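Local coordinates for USG-1 protein homolog (Pseudomonas aeruginosa, PDB 2HJS), which is of uncertain function but probably acts as an NAD(P)-dependent oxidoreductase related to aspartate-semialdehyde dehydrogenase, and pairs into a dimer, at residues A174-E179 / R184-R189; G59-F64 / R82-R87; L138-A143 / K271-V276. All coordinates share one frame; numbering follows the deposited sequence. Where two conformers were deposited one is given.

Interaction 1: residues A174-E179 / R184-R189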
loop_
_atom_site.group_PDB
_atom_site.type_symbol
_atom_site.label_atom_id
_atom_site.label_comp_id
_atom_site.label_asym_id
_atom_site.label_seq_id
_atom_site.Cartn_x
_atom_site.Cartn_y
_atom_site.Cartn_z
ATOM N N ALA A 174 1.000 3.909 18.785
ATOM C CA ALA A 174 -0.021 3.829 19.836
ATOM C C ALA A 174 -0.249 5.190 20.514
ATOM O O ALA A 174 -1.389 5.579 20.767
ATOM C CB ALA A 174 0.362 2.760 20.871
ATOM N N ARG A 175 0.838 5.909 20.793
ATOM C CA ARG A 175 0.774 7.200 21.493
ATOM C C ARG A 175 0.122 8.285 20.629
ATOM O O ARG A 175 -0.771 8.996 21.086
ATOM C CB ARG A 175 2.169 7.636 21.963
ATOM C CG ARG A 175 2.158 8.839 22.895
ATOM C CD ARG A 175 3.573 9.302 23.300
ATOM N NE ARG A 175 4.460 9.399 22.143
ATOM C CZ ARG A 175 4.525 10.445 21.317
ATOM N NH1 ARG A 175 3.756 11.516 21.512
ATOM N NH2 ARG A 175 5.361 10.409 20.278
ATOM N N GLN A 176 0.568 8.395 19.378
ATOM C CA GLN A 176 -0.018 9.339 18.424
ATOM C C GLN A 176 -1.495 9.044 18.205
ATOM O O GLN A 176 -2.298 9.968 18.158
ATOM C CB GLN A 176 0.708 9.290 17.079
ATOM C CG GLN A 176 2.057 9.978 17.037
ATOM C CD GLN A 176 2.468 10.341 15.617
ATOM O OE1 GLN A 176 1.639 10.348 14.700
ATOM N NE2 GLN A 176 3.750 10.651 15.425
ATOM N N THR A 177 -1.846 7.763 18.068
ATOM C CA THR A 177 -3.229 7.379 17.793
ATOM C C THR A 177 -4.117 7.809 18.955
ATOM O O THR A 177 -5.193 8.372 18.736
ATOM C CB THR A 177 -3.393 5.863 17.484
ATOM O OG1 THR A 177 -2.570 5.500 16.366
ATOM C CG2 THR A 177 -4.827 5.545 17.116
ATOM N N ALA A 178 -3.634 7.588 20.180
ATOM C CA ALA A 178 -4.368 7.932 21.394
ATOM C C ALA A 178 -4.558 9.441 21.545
ATOM O O ALA A 178 -5.670 9.899 21.823
ATOM C CB ALA A 178 -3.662 7.362 22.609
ATOM N N GLU A 179 -3.478 10.204 21.366
ATOM C CA GLU A 179 -3.538 11.659 21.409
ATOM C C GLU A 179 -4.654 12.191 20.503
ATOM O O GLU A 179 -5.447 13.026 20.922
ATOM C CB GLU A 179 -2.193 12.272 21.013
ATOM C CG GLU A 179 -1.161 12.296 22.132
ATOM C CD GLU A 179 0.291 12.366 21.630
ATOM O OE1 GLU A 179 0.523 12.445 20.390
ATOM O OE2 GLU A 179 1.207 12.339 22.492
ATOM N N ARG A 184 -6.171 15.495 21.932
ATOM C CA ARG A 184 -5.024 16.164 22.549
ATOM C C ARG A 184 -3.988 16.596 21.499
ATOM O O ARG A 184 -3.948 16.022 20.400
ATOM C CB ARG A 184 -4.397 15.283 23.633
ATOM C CG ARG A 184 -5.135 15.355 24.970
ATOM C CD ARG A 184 -4.355 14.700 26.109
ATOM N NE ARG A 184 -4.112 13.275 25.868
ATOM C CZ ARG A 184 -2.933 12.753 25.521
ATOM N NH1 ARG A 184 -2.818 11.440 25.321
ATOM N NH2 ARG A 184 -1.866 13.539 25.378
ATOM N N PRO A 185 -3.170 17.631 21.818
ATOM C CA PRO A 185 -2.141 18.094 20.877
ATOM C C PRO A 185 -1.232 16.956 20.430
ATOM O O PRO A 185 -0.602 16.301 21.270
ATOM C CB PRO A 185 -1.338 19.119 21.694
ATOM C CG PRO A 185 -1.748 18.904 23.136
ATOM C CD PRO A 185 -3.162 18.428 23.060
ATOM N N LEU A 186 -1.191 16.710 19.119
ATOM C CA LEU A 186 -0.285 15.703 18.568
ATOM C C LEU A 186 1.159 16.193 18.642
ATOM O O LEU A 186 1.476 17.298 18.185
ATOM C CB LEU A 186 -0.641 15.344 17.124
ATOM C CG LEU A 186 0.253 14.256 16.522
ATOM C CD1 LEU A 186 -0.410 12.900 16.635
ATOM C CD2 LEU A 186 0.588 14.587 15.082
ATOM N N GLU A 187 2.019 15.363 19.229
ATOM C CA GLU A 187 3.441 15.662 19.344
ATOM C C GLU A 187 4.286 14.452 18.923
ATOM O O GLU A 187 4.469 13.513 19.707
ATOM C CB GLU A 187 3.779 16.143 20.760
ATOM C CG GLU A 187 3.496 17.640 20.980
ATOM C CD GLU A 187 3.449 18.043 22.454
ATOM O OE1 GLU A 187 3.203 19.243 22.738
ATOM O OE2 GLU A 187 3.654 17.161 23.326
ATOM N N PRO A 188 4.775 14.457 17.664
ATOM C CA PRO A 188 5.622 13.376 17.159
ATOM C C PRO A 188 7.006 13.400 17.808
ATOM O O PRO A 188 7.573 14.479 18.014
ATOM C CB PRO A 188 5.727 13.677 15.653
ATOM C CG PRO A 188 4.698 14.724 15.366
ATOM C CD PRO A 188 4.544 15.488 16.633
ATOM N N ARG A 189 7.529 12.222 18.143
ATOM C CA ARG A 189 8.861 12.102 18.751
ATOM C C ARG A 189 9.849 11.338 17.860
ATOM O O ARG A 189 10.912 11.867 17.531
ATOM C CB ARG A 189 8.784 11.503 20.162
ATOM C CG ARG A 189 8.210 12.463 21.187
ATOM C CD ARG A 189 7.762 11.757 22.455
ATOM N NE ARG A 189 6.838 12.596 23.225
ATOM C CZ ARG A 189 6.158 12.200 24.300
ATOM N NH1 ARG A 189 6.287 10.959 24.761
ATOM N NH2 ARG A 189 5.342 13.047 24.919
#
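Arg175 and Arg189 lay their guanidinium groups flat on one another in the dimerisation domain, where the loop that follows helix 167-181 doubles back along it. The stack is defined by centres 3.8 Å apart and planes at 7°, while the two side chains as a whole run at about a right angle. Two like-charged groups can sit this close probably because anions compensate them: Arg175 NH1 forms a salt bridge with Glu179 OE2, one turn on, and NH2 forms another with Glu172. A bend at chi3, after an extended start from CA, swings the Arg175 group so that its edge faces the returning chain. There NH1 donates to Glu187 O at 2.8 Å with an N-H...O angle of 161°, and that oxygen lies close to the guanidinium plane; NH2 adds a weak bond to the same oxygen. The plane of Arg175 is thus set by its edge partners, and Arg189 covers one face.

Where the chain turns back, Glu179 and Arg184 meet differently. Their side chains cross perpendicularly, with carboxylate and guanidinium planes 86° apart, and the touch is made by Glu179 CG against Arg184 NH2 at 3.5 Å, while Glu179 OE2 stays 4.4 Å from Arg184 NH2, beyond a salt bridge. Backbone closure comes from Arg184 N donating to Glu179 O at 2.8 Å.

Between these ends, Gln176 extends from the helix toward the returning chain. Its carboxamide oxygen is bonded by the backbone N of Ile195 and of Ala196, and NE2 donates to Glu172. Leu186 CD1 lies against the aliphatic part of Gln176, 3.8 Å from CB, and Pro188 CB approaches Gln176 NE2 to 3.6 Å.

Interaction 2: residues G59-F64 / R82-R87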
loop_
_atom_site.group_PDB
_atom_site.type_symbol
_atom_site.label_atom_id
_atom_site.label_comp_id
_atom_site.label_asym_id
_atom_site.label_seq_id
_atom_site.Cartn_x
_atom_site.Cartn_y
_atom_site.Cartn_z
ATOM N N GLY A 59 24.123 -10.744 28.936
ATOM C CA GLY A 59 25.485 -10.228 29.111
ATOM C C GLY A 59 25.840 -9.166 28.087
ATOM O O GLY A 59 25.121 -8.981 27.107
ATOM N N ASP A 60 26.936 -8.452 28.326
ATOM C CA ASP A 60 27.384 -7.376 27.443
ATOM C C ASP A 60 28.148 -8.004 26.286
ATOM O O ASP A 60 29.139 -8.683 26.509
ATOM C CB ASP A 60 28.281 -6.400 28.224
ATOM C CG ASP A 60 28.716 -5.169 27.405
ATOM O OD1 ASP A 60 28.524 -5.094 26.161
ATOM O OD2 ASP A 60 29.278 -4.244 28.035
ATOM N N VAL A 61 27.677 -7.784 25.057
ATOM C CA VAL A 61 28.385 -8.272 23.870
ATOM C C VAL A 61 29.869 -7.841 23.832
ATOM O O VAL A 61 30.715 -8.603 23.374
ATOM C CB VAL A 61 27.645 -7.931 22.544
ATOM C CG1 VAL A 61 27.594 -6.419 22.292
ATOM C CG2 VAL A 61 28.274 -8.670 21.366
ATOM N N ASP A 62 30.182 -6.646 24.338
ATOM C CA ASP A 62 31.562 -6.140 24.318
ATOM C C ASP A 62 32.532 -6.996 25.145
ATOM O O ASP A 62 33.704 -7.100 24.802
ATOM C CB ASP A 62 31.636 -4.674 24.760
ATOM C CG ASP A 62 31.071 -3.712 23.718
ATOM O OD1 ASP A 62 30.774 -4.134 22.580
ATOM O OD2 ASP A 62 30.930 -2.510 24.041
ATOM N N SER A 63 32.023 -7.616 26.209
ATOM C CA SER A 63 32.815 -8.460 27.114
ATOM C C SER A 63 32.922 -9.928 26.702
ATOM O O SER A 63 33.679 -10.665 27.310
ATOM C CB SER A 63 32.204 -8.424 28.518
ATOM O OG SER A 63 32.280 -7.128 29.088
ATOM N N PHE A 64 32.167 -10.352 25.687
ATOM C CA PHE A 64 31.941 -11.788 25.439
ATOM C C PHE A 64 33.052 -12.495 24.674
ATOM O O PHE A 64 33.566 -11.951 23.690
ATOM C CB PHE A 64 30.597 -12.005 24.718
ATOM C CG PHE A 64 30.180 -13.458 24.618
ATOM C CD1 PHE A 64 29.723 -14.150 25.745
ATOM C CD2 PHE A 64 30.229 -14.133 23.391
ATOM C CE1 PHE A 64 29.320 -15.486 25.656
ATOM C CE2 PHE A 64 29.826 -15.471 23.294
ATOM C CZ PHE A 64 29.381 -16.149 24.438
ATOM N N ARG A 82 28.914 -5.056 12.578
ATOM C CA ARG A 82 30.174 -4.516 12.034
ATOM C C ARG A 82 31.307 -4.632 13.042
ATOM O O ARG A 82 32.441 -4.959 12.685
ATOM C CB ARG A 82 30.026 -3.046 11.654
ATOM C CG ARG A 82 29.281 -2.786 10.363
ATOM C CD ARG A 82 29.302 -1.295 10.032
ATOM N NE ARG A 82 27.946 -0.844 9.794
ATOM C CZ ARG A 82 27.308 0.072 10.513
ATOM N NH1 ARG A 82 27.910 0.695 11.515
ATOM N NH2 ARG A 82 26.057 0.375 10.195
ATOM N N ALA A 83 30.981 -4.370 14.304
ATOM C CA ALA A 83 31.963 -4.388 15.372
ATOM C C ALA A 83 32.369 -5.802 15.782
ATOM O O ALA A 83 33.492 -6.004 16.258
ATOM C CB ALA A 83 31.463 -3.592 16.571
ATOM N N HIS A 84 31.485 -6.784 15.594
ATOM C CA HIS A 84 31.738 -8.118 16.164
ATOM C C HIS A 84 31.621 -9.348 15.255
ATOM O O HIS A 84 32.193 -10.370 15.588
ATOM C CB HIS A 84 30.861 -8.361 17.406
ATOM C CG HIS A 84 31.122 -7.413 18.532
ATOM N ND1 HIS A 84 32.201 -7.541 19.382
ATOM C CD2 HIS A 84 30.434 -6.328 18.956
ATOM C CE1 HIS A 84 32.173 -6.567 20.273
ATOM N NE2 HIS A 84 31.109 -5.821 20.039
ATOM N N ALA A 85 30.872 -9.295 14.152
ATOM C CA ALA A 85 30.566 -10.550 13.433
ATOM C C ALA A 85 31.806 -11.248 12.849
ATOM O O ALA A 85 31.972 -12.465 12.992
ATOM C CB ALA A 85 29.486 -10.353 12.365
ATOM N N GLU A 86 32.675 -10.479 12.213
ATOM C CA GLU A 86 33.904 -11.034 11.644
ATOM C C GLU A 86 34.824 -11.540 12.729
ATOM O O GLU A 86 35.286 -12.677 12.643
ATOM C CB GLU A 86 34.604 -10.039 10.710
ATOM C CG GLU A 86 33.849 -9.873 9.374
ATOM C CD GLU A 86 34.417 -8.760 8.504
ATOM O OE1 GLU A 86 35.227 -9.053 7.587
ATOM O OE2 GLU A 86 34.063 -7.587 8.756
ATOM N N ARG A 87 35.071 -10.714 13.751
ATOM C CA ARG A 87 35.849 -11.129 14.939
ATOM C C ARG A 87 35.313 -12.431 15.540
ATOM O O ARG A 87 36.084 -13.331 15.847
ATOM C CB ARG A 87 35.898 -10.019 15.993
ATOM C CG ARG A 87 36.929 -8.923 15.679
ATOM C CD ARG A 87 36.759 -7.626 16.502
ATOM N NE ARG A 87 36.283 -7.878 17.864
ATOM C CZ ARG A 87 37.056 -8.187 18.914
ATOM N NH1 ARG A 87 36.471 -8.389 20.097
ATOM N NH2 ARG A 87 38.394 -8.299 18.808
#
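His84 reaches from helix 78-90 toward the short 3-10 turn 61-63, which follows strand 54-60, and its ring carries the whole contact with Val61 and Asp62. CB points toward the turn, and CG stands anti to the carbonyl carbon, which sends the imidazole out from the helix with its NE2 side leading. CD2 is the first ring atom to meet the other segment: Val61 CG2 lies 4.0 Å from it. The same methyl sits over one face of the ring, 4.2 Å from the centroid and 16° off the ring normal, which meets the definition of a CH-pi contact, although it is displaced toward the rim. CE1, on the other flank of the tip, has Asp62 OD1 at 3.6 Å and Val61 O at 4.0 Å. NE2 itself donates to Asp62 OD1 at 3.1 Å. The bond is bent, with an N-H...O angle of 144°; the oxygen stays close to the ring plane and is approached nearly along its C-O axis. Ring and carboxylate planes are inclined by 36°, and the two side chains run roughly perpendicular. One face and the NE2 edge of the ring are therefore engaged at once, which probably restricts its rotation about CB-CG.

The acceptor is positioned by its own turn. Asp60 OD1 accepts from the backbone N of Asp62 at 2.9 Å, forming an Asx turn at the strand's end. Val61 also packs on Val12 and Leu39, which joins the turn to strands 9-12 and 36-40 of the same sheet. Both segments belong to the NAD-binding domain, and the arrangement, a helix lying against a mainly parallel sheet and meeting the loop at a strand end, is that of a Rossmann-type fold, joined at this point by a His-carboxylate hydrogen bond.

Interaction 3: residues L138-A143 / K271-V276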
loop_
_atom_site.group_PDB
_atom_site.type_symbol
_atom_site.label_atom_id
_atom_site.label_comp_id
_atom_site.label_asym_id
_atom_site.label_seq_id
_atom_site.Cartn_x
_atom_site.Cartn_y
_atom_site.Cartn_z
ATOM N N LEU A 138 9.004 -12.173 0.273
ATOM C CA LEU A 138 8.899 -12.164 -1.175
ATOM C C LEU A 138 9.521 -13.448 -1.759
ATOM O O LEU A 138 8.870 -14.163 -2.531
ATOM C CB LEU A 138 9.614 -10.951 -1.764
ATOM C CG LEU A 138 9.477 -10.765 -3.284
ATOM C CD1 LEU A 138 8.014 -10.631 -3.707
ATOM C CD2 LEU A 138 10.292 -9.550 -3.779
ATOM N N CYS A 139 10.776 -13.723 -1.391
ATOM C CA CYS A 139 11.546 -14.797 -2.044
ATOM C C CYS A 139 11.018 -16.164 -1.703
ATOM O O CYS A 139 11.049 -17.063 -2.538
ATOM C CB CYS A 139 13.046 -14.705 -1.717
ATOM S SG CYS A 139 13.821 -13.283 -2.515
ATOM N N GLU A 140 10.522 -16.309 -0.485
ATOM C CA GLU A 140 9.943 -17.561 -0.067
ATOM C C GLU A 140 8.757 -17.937 -0.947
ATOM O O GLU A 140 8.545 -19.108 -1.223
ATOM C CB GLU A 140 9.491 -17.476 1.400
ATOM C CG GLU A 140 8.578 -18.607 1.830
ATOM C CD GLU A 140 8.070 -18.432 3.255
ATOM O OE1 GLU A 140 8.023 -17.263 3.721
ATOM O OE2 GLU A 140 7.719 -19.457 3.905
ATOM N N VAL A 141 7.980 -16.939 -1.361
ATOM C CA VAL A 141 6.794 -17.167 -2.170
ATOM C C VAL A 141 7.165 -17.326 -3.647
ATOM O O VAL A 141 6.627 -18.186 -4.328
ATOM C CB VAL A 141 5.773 -16.013 -1.979
ATOM C CG1 VAL A 141 4.627 -16.102 -3.019
ATOM C CG2 VAL A 141 5.241 -16.035 -0.541
ATOM N N LEU A 142 8.096 -16.514 -4.126
ATOM C CA LEU A 142 8.516 -16.563 -5.531
ATOM C C LEU A 142 9.330 -17.791 -5.923
ATOM O O LEU A 142 9.160 -18.313 -7.028
ATOM C CB LEU A 142 9.352 -15.344 -5.862
ATOM C CG LEU A 142 8.649 -14.176 -6.529
ATOM C CD1 LEU A 142 7.234 -13.949 -6.020
ATOM C CD2 LEU A 142 9.525 -12.954 -6.312
ATOM N N ALA A 143 10.231 -18.230 -5.042
ATOM C CA ALA A 143 11.110 -19.358 -5.366
ATOM C C ALA A 143 10.354 -20.564 -5.972
ATOM O O ALA A 143 10.694 -21.005 -7.073
ATOM C CB ALA A 143 11.961 -19.781 -4.163
ATOM N N LYS A 271 5.321 -26.113 1.997
ATOM C CA LYS A 271 5.403 -25.952 3.452
ATOM C C LYS A 271 5.739 -24.502 3.808
ATOM O O LYS A 271 6.537 -23.867 3.130
ATOM C CB LYS A 271 6.459 -26.901 4.038
ATOM C CG LYS A 271 6.769 -26.671 5.516
ATOM C CD LYS A 271 7.980 -27.458 5.997
ATOM C CE LYS A 271 7.574 -28.546 6.977
ATOM N NZ LYS A 271 6.901 -27.993 8.196
ATOM N N GLY A 272 5.108 -23.982 4.855
ATOM C CA GLY A 272 5.414 -22.652 5.350
ATOM C C GLY A 272 4.635 -21.561 4.640
ATOM O O GLY A 272 4.692 -20.400 5.060
ATOM N N ILE A 273 3.946 -21.920 3.545
ATOM C CA ILE A 273 3.075 -20.992 2.827
ATOM C C ILE A 273 1.641 -21.466 3.015
ATOM O O ILE A 273 1.350 -22.657 2.870
ATOM C CB ILE A 273 3.404 -20.919 1.315
ATOM C CG1 ILE A 273 4.733 -20.205 1.071
ATOM C CG2 ILE A 273 2.322 -20.167 0.568
ATOM C CD1 ILE A 273 5.245 -20.322 -0.384
ATOM N N GLU A 274 0.749 -20.543 3.358
ATOM C CA GLU A 274 -0.673 -20.858 3.405
ATOM C C GLU A 274 -1.404 -20.113 2.288
ATOM O O GLU A 274 -1.442 -18.879 2.266
ATOM C CB GLU A 274 -1.260 -20.547 4.787
ATOM C CG GLU A 274 -2.711 -21.010 4.984
ATOM C CD GLU A 274 -2.935 -22.504 4.715
ATOM O OE1 GLU A 274 -3.870 -22.826 3.954
ATOM O OE2 GLU A 274 -2.196 -23.352 5.264
ATOM N N TRP A 275 -1.947 -20.868 1.340
ATOM C CA TRP A 275 -2.653 -20.278 0.219
ATOM C C TRP A 275 -4.098 -20.011 0.616
ATOM O O TRP A 275 -4.750 -20.876 1.161
ATOM C CB TRP A 275 -2.618 -21.164 -1.033
ATOM C CG TRP A 275 -3.545 -20.602 -2.125
ATOM C CD1 TRP A 275 -3.380 -19.421 -2.819
ATOM C CD2 TRP A 275 -4.785 -21.164 -2.581
ATOM N NE1 TRP A 275 -4.427 -19.242 -3.697
ATOM C CE2 TRP A 275 -5.306 -20.285 -3.568
ATOM C CE3 TRP A 275 -5.502 -22.330 -2.266
ATOM C CZ2 TRP A 275 -6.506 -20.534 -4.237
ATOM C CZ3 TRP A 275 -6.702 -22.574 -2.929
ATOM C CH2 TRP A 275 -7.187 -21.680 -3.914
ATOM N N VAL A 276 -4.579 -18.805 0.339
ATOM C CA VAL A 276 -5.967 -18.441 0.613
ATOM C C VAL A 276 -6.640 -18.102 -0.716
ATOM O O VAL A 276 -6.124 -17.304 -1.507
ATOM C CB VAL A 276 -6.075 -17.240 1.611
ATOM C CG1 VAL A 276 -7.555 -16.910 1.925
ATOM C CG2 VAL A 276 -5.290 -17.526 2.888
HETATM O O HOH W 1 8.228 -21.869 2.599
#
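Ile273 CD1 rests against the backbone of helix 133-145, 3.6 Å from Glu140 O and 3.9 Å from Val141 CA. Its side-chain partner is Val141 CG2, at a looser 4.3 Å. CG1 of Ile273 stands anti to the carbonyl carbon (chi1 -71°), and the extended chi2 carries CD1 to the helix.

Beside this apolar contact, Glu140 stretches its carboxylate toward the bend before strand 273-275. A water bridges there, donating to Glu140 OE2 at 2.8 Å and to Lys271 O at 2.7 Å. Gly272 makes the bend with a positive phi of 86°, close to Glu140 OE2.

Farther out, Thr294 bonds Glu140 OE1, and Lys320 forms a salt bridge with OE2. Backbone bonds from Gly272 and Glu274 to Thr294 hold the edge strand on strand 294-301, while Val141 packs on Val296, Leu311 and Ile313 of the sheet and on Leu267 of helix 260-269.

Glu140 OE2 and Gly272 O, 3.4 Å apart, are both acceptors. The buried carboxylate therefore reaches the bend through water, and its charge is probably balanced by Lys320.

The three contacts lie 34 to 37 Å apart between centres and share no element of secondary structure. Interaction 3 is a buried joint between a helix and the edge of the six-stranded sheet, where methyl packing accompanies one carboxylate with charged, hydroxyl and water partners. Interaction 2 is also largely buried but belongs to the other sheet, in the NAD-binding domain, and rests on a single ring. Interaction 1 is nested in the chain between the halves of interaction 3, yet projects farthest from the chain centre. It is local and partly exposed, buries three to four times the area of either other contact, and relies on arginines and carboxylates.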